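Local coordinates for protein putative Nitroreductase (Anabaena variabilis ATCC 29413, PDB 3EO7) that binds flavin mononucleotide and is probably an oxidoreductase of the nitroreductase family, at residues Tyr273-Thr278 and Val452-His457; Glu15-Asp20 and Ala181-Cys186. One frame throughout, in Å; residues are numbered along the deposited sequence.

How the interactions relate
The chain carries two nitroreductase-family regions, and helices 181-202 and 452-473, one from each, touch through their side chains. Both contacts involve the first turns of these helices, their centres 11 Å apart on the same side of the chain's centre. Along the chain they come in series: interaction 2 joins the end of helix 9-16 to the start of helix 181-202 before interaction 1 joins helix 270-276 to the start of helix 452-473. Tyr-182 OH probably hydrogen-bonds His-275 ND1 at 2.7 Å, and Cys-186 packs on His-457. Segments 15-20 and 273-278 thus pack against the first turns of the two helices, with bound flavin mononucleotide close to interaction 2.

Interaction 1: residues Tyr273-Thr278 and Val452-His457; sequences YFHHHT and VYRYLH
Arg-454 reaches from the first turn of its helix to the C-terminal end of helix 270-276, where His-275 and Thr-278 receive it. From CB, its CG stands anti to the carbonyl carbon (chi1 -59°), and the chain runs extended to NE, carrying the guanidinium across to the other backbone. Arg-454 NE gives a weak bond to Thr-278 OG1 at 3.3 Å, and CZ lies 3.7 Å from His-275 CE1. NH2 gives Thr-278 OG1 a straighter bond of 3.0 Å, tilted 16° from the guanidinium plane, so two donors grip one hydroxyl oxygen. NH2 also bonds His-275 O weakly, and a water in the guanidinium plane bridges that same pair. The imidazole of His-275, whose ND1 is hydrogen-bonded to Tyr-182 OH, lies nearly parallel over one guanidinium face, planes 10° apart. The positive group probably interacts favourably with the dipole of helix 270-276, joining it to the start of helix 452-473 in the second nitroreductase-family region. NH1 turns to Asp-215 in a salt bridge. Beside this polar patch, Phe-274 points its edge at the face of Tyr-453 in an offset edge-to-face pair, centroids 5.4 Å apart, while Phe-274 CZ packs against Tyr-453 CB at 3.6 Å.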
ATOM      1  N   TYR A 273       4.308  -3.678 -20.803  1.00 15.83           N
ATOM      2  CA  TYR A 273       3.438  -2.947 -21.695  1.00 16.74           C
ATOM      3  C   TYR A 273       2.500  -2.065 -20.848  1.00 17.75           C
ATOM      4  O   TYR A 273       2.381  -0.847 -21.064  1.00 14.87           O
ATOM      5  CB  TYR A 273       2.638  -3.889 -22.600  1.00 16.06           C
ATOM      6  CG  TYR A 273       1.746  -3.118 -23.561  1.00 13.58           C
ATOM      7  CD1 TYR A 273       0.467  -2.722 -23.189  1.00 15.90           C
ATOM      8  CD2 TYR A 273       2.187  -2.793 -24.841  1.00 16.03           C
ATOM      9  CE1 TYR A 273      -0.327  -1.992 -24.039  1.00 13.70           C
ATOM     10  CE2 TYR A 273       1.382  -2.091 -25.701  1.00 13.16           C
ATOM     11  CZ  TYR A 273       0.117  -1.655 -25.278  1.00 16.52           C
ATOM     12  OH  TYR A 273      -0.703  -0.952 -26.139  1.00 16.72           O
ATOM     13  N   PHE A 274       1.856  -2.668 -19.848  1.00 14.17           N
ATOM     14  CA  PHE A 274       0.885  -1.929 -19.051  1.00 14.42           C
ATOM     15  C   PHE A 274       1.516  -0.752 -18.285  1.00 14.59           C
ATOM     16  O   PHE A 274       0.964   0.366 -18.297  1.00 15.09           O
ATOM     17  CB  PHE A 274       0.145  -2.875 -18.124  1.00 17.48           C
ATOM     18  CG  PHE A 274      -0.986  -2.238 -17.386  1.00 15.21           C
ATOM     19  CD1 PHE A 274      -1.958  -1.509 -18.047  1.00 16.51           C
ATOM     20  CD2 PHE A 274      -1.125  -2.440 -16.023  1.00 18.76           C
ATOM     21  CE1 PHE A 274      -3.028  -0.930 -17.342  1.00 15.98           C
ATOM     22  CE2 PHE A 274      -2.212  -1.893 -15.328  1.00 19.76           C
ATOM     23  CZ  PHE A 274      -3.142  -1.115 -15.991  1.00 17.28           C
ATOM     24  N   HIS A 275       2.684  -0.973 -17.714  1.00 15.75           N
ATOM     25  CA  HIS A 275       3.351   0.104 -16.982  1.00 16.46           C
ATOM     26  C   HIS A 275       3.708   1.254 -17.926  1.00 16.61           C
ATOM     27  O   HIS A 275       3.496   2.413 -17.599  1.00 15.56           O
ATOM     28  CB  HIS A 275       4.609  -0.356 -16.256  1.00 16.45           C
ATOM     29  CG  HIS A 275       5.205   0.719 -15.419  1.00 17.05           C
ATOM     30  ND1 HIS A 275       4.650   1.105 -14.214  1.00 16.13           N
ATOM     31  CD2 HIS A 275       6.234   1.570 -15.659  1.00 18.89           C
ATOM     32  CE1 HIS A 275       5.328   2.145 -13.746  1.00 17.05           C
ATOM     33  NE2 HIS A 275       6.312   2.423 -14.588  1.00 14.96           N
ATOM     34  N   HIS A 276       4.210   0.931 -19.115  1.00 16.23           N
ATOM     35  CA  HIS A 276       4.570   1.967 -20.062  1.00 15.72           C
ATOM     36  C   HIS A 276       3.390   2.585 -20.795  1.00 16.52           C
ATOM     37  O   HIS A 276       3.558   3.588 -21.481  1.00 17.55           O
ATOM     38  CB  HIS A 276       5.597   1.449 -21.051  1.00 14.63           C
ATOM     39  CG  HIS A 276       6.957   1.318 -20.450  1.00 14.92           C
ATOM     40  ND1 HIS A 276       7.997   2.173 -20.776  1.00 17.82           N
ATOM     41  CD2 HIS A 276       7.434   0.480 -19.500  1.00 16.51           C
ATOM     42  CE1 HIS A 276       9.070   1.830 -20.079  1.00 16.26           C
ATOM     43  NE2 HIS A 276       8.751   0.823 -19.276  1.00 15.81           N
ATOM     44  N   HIS A 277       2.201   2.003 -20.616  1.00 15.15           N
ATOM     45  CA  HIS A 277       0.996   2.538 -21.210  1.00 16.50           C
ATOM     46  C   HIS A 277       0.023   3.105 -20.158  1.00 18.61           C
ATOM     47  O   HIS A 277      -1.182   3.213 -20.394  1.00 18.92           O
ATOM     48  CB  HIS A 277       0.338   1.509 -22.111  1.00 16.51           C
ATOM     49  CG  HIS A 277       1.099   1.260 -23.373  1.00 13.12           C
ATOM     50  ND1 HIS A 277       2.285   0.553 -23.389  1.00 15.99           N
ATOM     51  CD2 HIS A 277       0.860   1.633 -24.653  1.00 16.46           C
ATOM     52  CE1 HIS A 277       2.746   0.505 -24.623  1.00 16.07           C
ATOM     53  NE2 HIS A 277       1.895   1.134 -25.416  1.00 12.88           N
ATOM     54  N   THR A 278       0.565   3.425 -18.982  1.00 17.40           N
ATOM     55  CA  THR A 278      -0.178   4.117 -17.944  1.00 18.34           C
ATOM     56  C   THR A 278       0.601   5.356 -17.519  1.00 16.25           C
ATOM     57  O   THR A 278       0.353   5.946 -16.461  1.00 17.13           O
ATOM     58  CB  THR A 278      -0.484   3.251 -16.717  1.00 17.08           C
ATOM     59  OG1 THR A 278       0.685   2.556 -16.275  1.00 17.50           O
ATOM     60  CG2 THR A 278      -1.612   2.242 -17.048  1.00 16.10           C
ATOM     61  N   VAL A 452      -5.307   4.731 -13.256  1.00 16.46           N
ATOM     62  CA  VAL A 452      -6.076   4.558 -12.023  1.00 15.82           C
ATOM     63  C   VAL A 452      -5.823   3.175 -11.418  1.00 15.96           C
ATOM     64  O   VAL A 452      -5.910   3.005 -10.200  1.00 16.03           O
ATOM     65  CB  VAL A 452      -7.611   4.752 -12.222  1.00 13.96           C
ATOM     66  CG1 VAL A 452      -8.264   3.510 -12.902  1.00 14.38           C
ATOM     67  CG2 VAL A 452      -8.289   5.101 -10.833  1.00 15.44           C
ATOM     68  N   TYR A 453      -5.454   2.200 -12.253  1.00 14.92           N
ATOM     69  CA  TYR A 453      -5.180   0.860 -11.770  1.00 14.64           C
ATOM     70  C   TYR A 453      -4.108   0.885 -10.689  1.00 13.47           C
ATOM     71  O   TYR A 453      -4.216   0.159  -9.676  1.00 16.03           O
ATOM     72  CB  TYR A 453      -4.763  -0.051 -12.933  1.00 16.49           C
ATOM     73  CG  TYR A 453      -4.964  -1.524 -12.639  1.00 11.59           C
ATOM     74  CD1 TYR A 453      -6.181  -2.131 -12.858  1.00 16.52           C
ATOM     75  CD2 TYR A 453      -3.925  -2.293 -12.157  1.00 15.33           C
ATOM     76  CE1 TYR A 453      -6.383  -3.494 -12.614  1.00 18.00           C
ATOM     77  CE2 TYR A 453      -4.089  -3.646 -11.945  1.00 15.62           C
ATOM     78  CZ  TYR A 453      -5.344  -4.233 -12.150  1.00 17.86           C
ATOM     79  OH  TYR A 453      -5.494  -5.564 -11.926  1.00 16.00           O
ATOM     80  N   ARG A 454      -3.047   1.672 -10.917  1.00 17.25           N
ATOM     81  CA  ARG A 454      -1.996   1.841  -9.914  1.00 17.33           C
ATOM     82  C   ARG A 454      -2.576   2.418  -8.613  1.00 16.90           C
ATOM     83  O   ARG A 454      -2.314   1.940  -7.535  1.00 15.40           O
ATOM     84  CB  ARG A 454      -0.954   2.856 -10.391  1.00 16.90           C
ATOM     85  CG  ARG A 454      -0.269   2.526 -11.662  1.00 19.11           C
ATOM     86  CD  ARG A 454       0.831   3.590 -11.860  1.00 20.30           C
ATOM     87  NE  ARG A 454       1.393   3.522 -13.183  1.00 20.93           N
ATOM     88  CZ  ARG A 454       2.374   4.321 -13.627  1.00 19.81           C
ATOM     89  NH1 ARG A 454       2.895   5.243 -12.826  1.00 18.35           N
ATOM     90  NH2 ARG A 454       2.821   4.173 -14.857  1.00 18.47           N
ATOM     91  N   TYR A 455      -3.377   3.463  -8.777  1.00 15.45           N
ATOM     92  CA  TYR A 455      -3.936   4.212  -7.654  1.00 15.76           C
ATOM     93  C   TYR A 455      -4.812   3.334  -6.789  1.00 16.22           C
ATOM     94  O   TYR A 455      -4.748   3.384  -5.558  1.00 15.70           O
ATOM     95  CB  TYR A 455      -4.744   5.409  -8.118  1.00 16.24           C
ATOM     96  CG  TYR A 455      -4.016   6.458  -8.964  1.00 13.89           C
ATOM     97  CD1 TYR A 455      -2.650   6.702  -8.826  1.00 17.04           C
ATOM     98  CD2 TYR A 455      -4.735   7.292  -9.817  1.00 17.26           C
ATOM     99  CE1 TYR A 455      -2.042   7.682  -9.538  1.00 14.66           C
ATOM    100  CE2 TYR A 455      -4.122   8.302 -10.563  1.00 16.80           C
ATOM    101  CZ  TYR A 455      -2.750   8.496 -10.419  1.00 14.70           C
ATOM    102  OH  TYR A 455      -2.091   9.499 -11.116  1.00 15.74           O
ATOM    103  N   LEU A 456      -5.636   2.532  -7.434  1.00 16.64           N
ATOM    104  CA  LEU A 456      -6.563   1.662  -6.709  1.00 15.15           C
ATOM    105  C   LEU A 456      -5.827   0.662  -5.816  1.00 16.70           C
ATOM    106  O   LEU A 456      -6.199   0.451  -4.640  1.00 16.32           O
ATOM    107  CB  LEU A 456      -7.455   0.873  -7.692  1.00 15.40           C
ATOM    108  CG  LEU A 456      -8.454   1.649  -8.525  1.00 16.61           C
ATOM    109  CD1 LEU A 456      -9.125   0.796  -9.622  1.00 16.44           C
ATOM    110  CD2 LEU A 456      -9.494   2.325  -7.575  1.00 19.26           C
ATOM    111  N   HIS A 457      -4.820   0.011  -6.391  1.00 15.40           N
ATOM    112  CA  HIS A 457      -4.088  -1.042  -5.703  1.00 15.63           C
ATOM    113  C   HIS A 457      -3.226  -0.432  -4.601  1.00 16.69           C
ATOM    114  O   HIS A 457      -3.174  -0.973  -3.500  1.00 17.08           O
ATOM    115  CB  HIS A 457      -3.298  -1.893  -6.710  1.00 14.17           C
ATOM    116  CG  HIS A 457      -4.158  -2.856  -7.459  1.00 17.49           C
ATOM    117  ND1 HIS A 457      -4.930  -2.483  -8.546  1.00 14.86           N
ATOM    118  CD2 HIS A 457      -4.402  -4.171  -7.257  1.00 17.52           C
ATOM    119  CE1 HIS A 457      -5.592  -3.538  -8.988  1.00 18.52           C
ATOM    120  NE2 HIS A 457      -5.309  -4.569  -8.216  1.00 16.36           N
TER
HETATM  121  O   HOH W   1       5.005   4.601 -16.768  1.00 21.32           O

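Interaction 2: residues Glu15-Asp20 and Ala181-Cys186; sequences ERTKYD and AYRRIC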
ATOM      1  N   GLU A  15      -8.540  -8.441 -16.532  1.00 15.68           N
ATOM      2  CA  GLU A  15      -9.134  -9.678 -16.997  1.00 17.44           C
ATOM      3  C   GLU A  15      -8.069 -10.763 -17.184  1.00 17.76           C
ATOM      4  O   GLU A  15      -8.238 -11.913 -16.745  1.00 16.62           O
ATOM      5  CB  GLU A  15      -9.876  -9.420 -18.314  1.00 19.90           C
ATOM      6  CG  GLU A  15     -10.642 -10.644 -18.818  1.00 30.74           C
ATOM      7  CD  GLU A  15     -11.767 -11.113 -17.849  1.00 36.51           C
ATOM      8  OE1 GLU A  15     -12.277 -10.280 -17.077  1.00 27.23           O
ATOM      9  OE2 GLU A  15     -12.136 -12.313 -17.876  1.00 42.10           O
ATOM     10  N   ARG A  16      -6.968 -10.400 -17.819  1.00 16.33           N
ATOM     11  CA  ARG A  16      -5.871 -11.338 -18.060  1.00 17.48           C
ATOM     12  C   ARG A  16      -5.116 -11.852 -16.840  1.00 18.55           C
ATOM     13  O   ARG A  16      -4.400 -12.874 -16.925  1.00 18.36           O
ATOM     14  CB  ARG A  16      -4.890 -10.740 -19.086  1.00 18.16           C
ATOM     15  CG  ARG A  16      -5.583 -10.824 -20.444  1.00 24.72           C
ATOM     16  CD  ARG A  16      -4.789 -10.658 -21.577  1.00 29.90           C
ATOM     17  NE  ARG A  16      -3.543 -11.430 -21.623  1.00 20.15           N
ATOM     18  CZ  ARG A  16      -2.573 -11.039 -22.433  1.00 22.30           C
ATOM     19  NH1 ARG A  16      -2.783  -9.987 -23.201  1.00 23.71           N
ATOM     20  NH2 ARG A  16      -1.411 -11.657 -22.475  1.00 18.77           N
ATOM     21  N   THR A  17      -5.310 -11.212 -15.713  1.00 14.72           N
ATOM     22  CA  THR A  17      -4.572 -11.548 -14.498  1.00 16.51           C
ATOM     23  C   THR A  17      -5.429 -12.149 -13.381  1.00 16.82           C
ATOM     24  O   THR A  17      -4.951 -12.395 -12.278  1.00 17.66           O
ATOM     25  CB  THR A  17      -3.777 -10.331 -13.992  1.00 16.68           C
ATOM     26  OG1 THR A  17      -4.628  -9.188 -13.847  1.00 17.08           O
ATOM     27  CG2 THR A  17      -2.641 -10.006 -14.991  1.00 16.01           C
ATOM     28  N   LYS A  18      -6.694 -12.387 -13.694  1.00 18.21           N
ATOM     29  CA  LYS A  18      -7.606 -13.039 -12.751  1.00 17.18           C
ATOM     30  C   LYS A  18      -7.158 -14.490 -12.620  1.00 16.71           C
ATOM     31  O   LYS A  18      -6.448 -15.004 -13.489  1.00 17.27           O
ATOM     32  CB  LYS A  18      -9.019 -13.051 -13.343  1.00 16.98           C
ATOM     33  CG  LYS A  18      -9.655 -11.674 -13.519  1.00 16.21           C
ATOM     34  CD  LYS A  18     -11.086 -11.716 -13.971  1.00 19.90           C
ATOM     35  CE  LYS A  18     -11.721 -10.335 -13.923  1.00 18.66           C
ATOM     36  NZ  LYS A  18     -13.121 -10.303 -14.516  1.00 19.11           N
ATOM     37  N   TYR A  19      -7.615 -15.163 -11.565  1.00 16.20           N
ATOM     38  CA  TYR A  19      -7.495 -16.616 -11.482  1.00 17.13           C
ATOM     39  C   TYR A  19      -8.895 -17.145 -11.746  1.00 19.30           C
ATOM     40  O   TYR A  19      -9.882 -16.553 -11.289  1.00 18.59           O
ATOM     41  CB  TYR A  19      -7.046 -17.095 -10.121  1.00 16.54           C
ATOM     42  CG  TYR A  19      -5.609 -16.802  -9.817  1.00 17.27           C
ATOM     43  CD1 TYR A  19      -4.589 -17.647 -10.255  1.00 22.10           C
ATOM     44  CD2 TYR A  19      -5.272 -15.682  -9.075  1.00 22.93           C
ATOM     45  CE1 TYR A  19      -3.248 -17.353  -9.940  1.00 24.13           C
ATOM     46  CE2 TYR A  19      -3.958 -15.396  -8.777  1.00 24.65           C
ATOM     47  CZ  TYR A  19      -2.961 -16.235  -9.194  1.00 24.66           C
ATOM     48  OH  TYR A  19      -1.674 -15.859  -8.863  1.00 31.86           O
ATOM     49  N   ASP A  20      -8.950 -18.231 -12.508  1.00 20.84           N
ATOM     50  CA  ASP A  20     -10.173 -18.900 -12.906  1.00 22.99           C
ATOM     51  C   ASP A  20     -10.100 -20.361 -12.426  1.00 19.43           C
ATOM     52  O   ASP A  20      -9.133 -21.073 -12.721  1.00 21.15           O
ATOM     53  CB  ASP A  20     -10.242 -18.838 -14.422  1.00 24.07           C
ATOM     54  CG  ASP A  20     -11.387 -19.643 -15.023  1.00 33.57           C
ATOM     55  OD1 ASP A  20     -12.189 -20.286 -14.312  1.00 28.48           O
ATOM     56  OD2 ASP A  20     -11.462 -19.603 -16.266  1.00 40.38           O
ATOM     57  N   ALA A 181       2.020  -9.875 -11.432  1.00 16.11           N
ATOM     58  CA  ALA A 181       2.856  -9.111 -10.525  1.00 16.56           C
ATOM     59  C   ALA A 181       2.464  -7.635 -10.417  1.00 17.59           C
ATOM     60  O   ALA A 181       2.715  -7.052  -9.377  1.00 15.40           O
ATOM     61  CB  ALA A 181       4.358  -9.209 -10.883  1.00 16.36           C
ATOM     62  N   TYR A 182       1.918  -7.021 -11.466  1.00 15.07           N
ATOM     63  CA  TYR A 182       1.592  -5.600 -11.368  1.00 13.91           C
ATOM     64  C   TYR A 182       0.581  -5.308 -10.256  1.00 13.83           C
ATOM     65  O   TYR A 182       0.756  -4.320  -9.530  1.00 14.78           O
ATOM     66  CB  TYR A 182       1.136  -5.007 -12.694  1.00 16.82           C
ATOM     67  CG  TYR A 182       1.407  -3.533 -12.812  1.00 16.42           C
ATOM     68  CD1 TYR A 182       2.723  -3.056 -12.940  1.00 15.96           C
ATOM     69  CD2 TYR A 182       0.376  -2.590 -12.831  1.00 15.02           C
ATOM     70  CE1 TYR A 182       2.984  -1.698 -13.070  1.00 17.00           C
ATOM     71  CE2 TYR A 182       0.653  -1.225 -12.994  1.00 18.02           C
ATOM     72  CZ  TYR A 182       1.935  -0.791 -13.115  1.00 16.66           C
ATOM     73  OH  TYR A 182       2.174   0.551 -13.278  1.00 16.55           O
ATOM     74  N   ARG A 183      -0.426  -6.182 -10.065  1.00 14.78           N
ATOM     75  CA  ARG A 183      -1.359  -6.016  -8.954  1.00 14.57           C
ATOM     76  C   ARG A 183      -0.597  -6.070  -7.631  1.00 14.82           C
ATOM     77  O   ARG A 183      -0.736  -5.186  -6.786  1.00 14.29           O
ATOM     78  CB  ARG A 183      -2.398  -7.147  -8.932  1.00 13.66           C
ATOM     79  CG  ARG A 183      -3.298  -7.202 -10.138  1.00 16.37           C
ATOM     80  CD  ARG A 183      -4.112  -8.459  -9.994  1.00 20.04           C
ATOM     81  NE  ARG A 183      -5.101  -8.754 -11.015  1.00 15.54           N
ATOM     82  CZ  ARG A 183      -6.322  -9.226 -10.740  1.00 15.92           C
ATOM     83  NH1 ARG A 183      -6.752  -9.318  -9.484  1.00 17.82           N
ATOM     84  NH2 ARG A 183      -7.141  -9.559 -11.723  1.00 18.17           N
ATOM     85  N   ARG A 184       0.222  -7.114  -7.472  1.00 15.08           N
ATOM     86  CA  ARG A 184       0.952  -7.334  -6.222  1.00 14.92           C
ATOM     87  C   ARG A 184       1.941  -6.197  -5.923  1.00 16.06           C
ATOM     88  O   ARG A 184       2.061  -5.755  -4.776  1.00 15.17           O
ATOM     89  CB  ARG A 184       1.693  -8.691  -6.211  1.00 17.16           C
ATOM     90  CG  ARG A 184       0.848  -9.890  -6.616  1.00 20.16           C
ATOM     91  CD  ARG A 184      -0.351 -10.144  -5.730  1.00 18.29           C
ATOM     92  NE  ARG A 184      -0.858 -11.479  -6.044  1.00 20.16           N
ATOM     93  CZ  ARG A 184      -1.637 -11.782  -7.077  1.00 20.33           C
ATOM     94  NH1 ARG A 184      -2.183 -10.853  -7.846  1.00 20.66           N
ATOM     95  NH2 ARG A 184      -1.931 -13.052  -7.305  1.00 25.73           N
ATOM     96  N   ILE A 185       2.643  -5.723  -6.943  1.00 15.21           N
ATOM     97  CA  ILE A 185       3.579  -4.628  -6.785  1.00 15.31           C
ATOM     98  C   ILE A 185       2.880  -3.393  -6.236  1.00 15.36           C
ATOM     99  O   ILE A 185       3.369  -2.728  -5.321  1.00 16.44           O
ATOM    100  CB  ILE A 185       4.209  -4.281  -8.157  1.00 14.19           C
ATOM    101  CG1 ILE A 185       5.262  -5.328  -8.538  1.00 14.29           C
ATOM    102  CG2 ILE A 185       4.883  -2.878  -8.140  1.00 16.62           C
ATOM    103  CD1 ILE A 185       5.702  -5.276 -10.015  1.00 16.09           C
ATOM    104  N   CYS A 186       1.727  -3.059  -6.808  1.00 16.13           N
ATOM    105  CA  CYS A 186       1.012  -1.859  -6.365  1.00 14.09           C
ATOM    106  C   CYS A 186       0.452  -2.017  -4.951  1.00 15.48           C
ATOM    107  O   CYS A 186       0.499  -1.075  -4.166  1.00 16.00           O
ATOM    108  CB  CYS A 186      -0.048  -1.483  -7.368  1.00 15.23           C
ATOM    109  SG  CYS A 186       0.686  -0.889  -8.967  1.00 17.31           S
TER
HETATM  110  O   HOH W   2      -4.313 -11.962  -9.511  1.00 15.48           O
HETATM  111  O   HOH W   3      -1.112 -15.424  -6.001  1.00 39.47           O
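Thr-17 and Arg-183 make the direct hydrogen bond of this contact: Arg-183 NE donates to Thr-17 OG1 at 2.9 Å, with the oxygen close to the guanidinium plane and an N-H...O angle of 152°. The threonine hydroxyl sits between its own backbone N and carbonyl carbon (chi1 53°), a setting that also brings it within bonding distance of Tyr-13 O, one helical turn back. The other guanidinium nitrogens look beyond the segments, NH2 to His-14 O and NH1 to Asp-486 in a salt bridge. A leucine in place of Arg-183 would probably leave Thr-17 OG1 without its NE donor and Asp-486 without its countercharge.

Water-mediated bonds carry the second arginine. One water donates to Thr-17 O and accepts from Arg-184 NH1, 2.9 Å from each; another accepts from Arg-184 NH2 at 2.8 Å and is hydrogen-bonded to Tyr-19 OH. The bend at chi2 (-61°) goes with a guanidinium whose edge is turned to both waters and Tyr-19.

Arg-184 NH2 also lies at the edge of the Tyr-19 ring, 3.4 Å from CE2, and Lys-18 CG passes Arg-183 NH2 at 3.7 Å.

Charge pairing holds Lys-18 on its own segment, NZ meeting Glu-15 OE1 on the syn side, and Asp-487 is a second partner. The N-terminal segment thus covers the start of helix 181-202 beside the flavin site of this nitroreductase-family protein, the side chain of Arg-184 lying about 5 Å from the bound flavin mononucleotide.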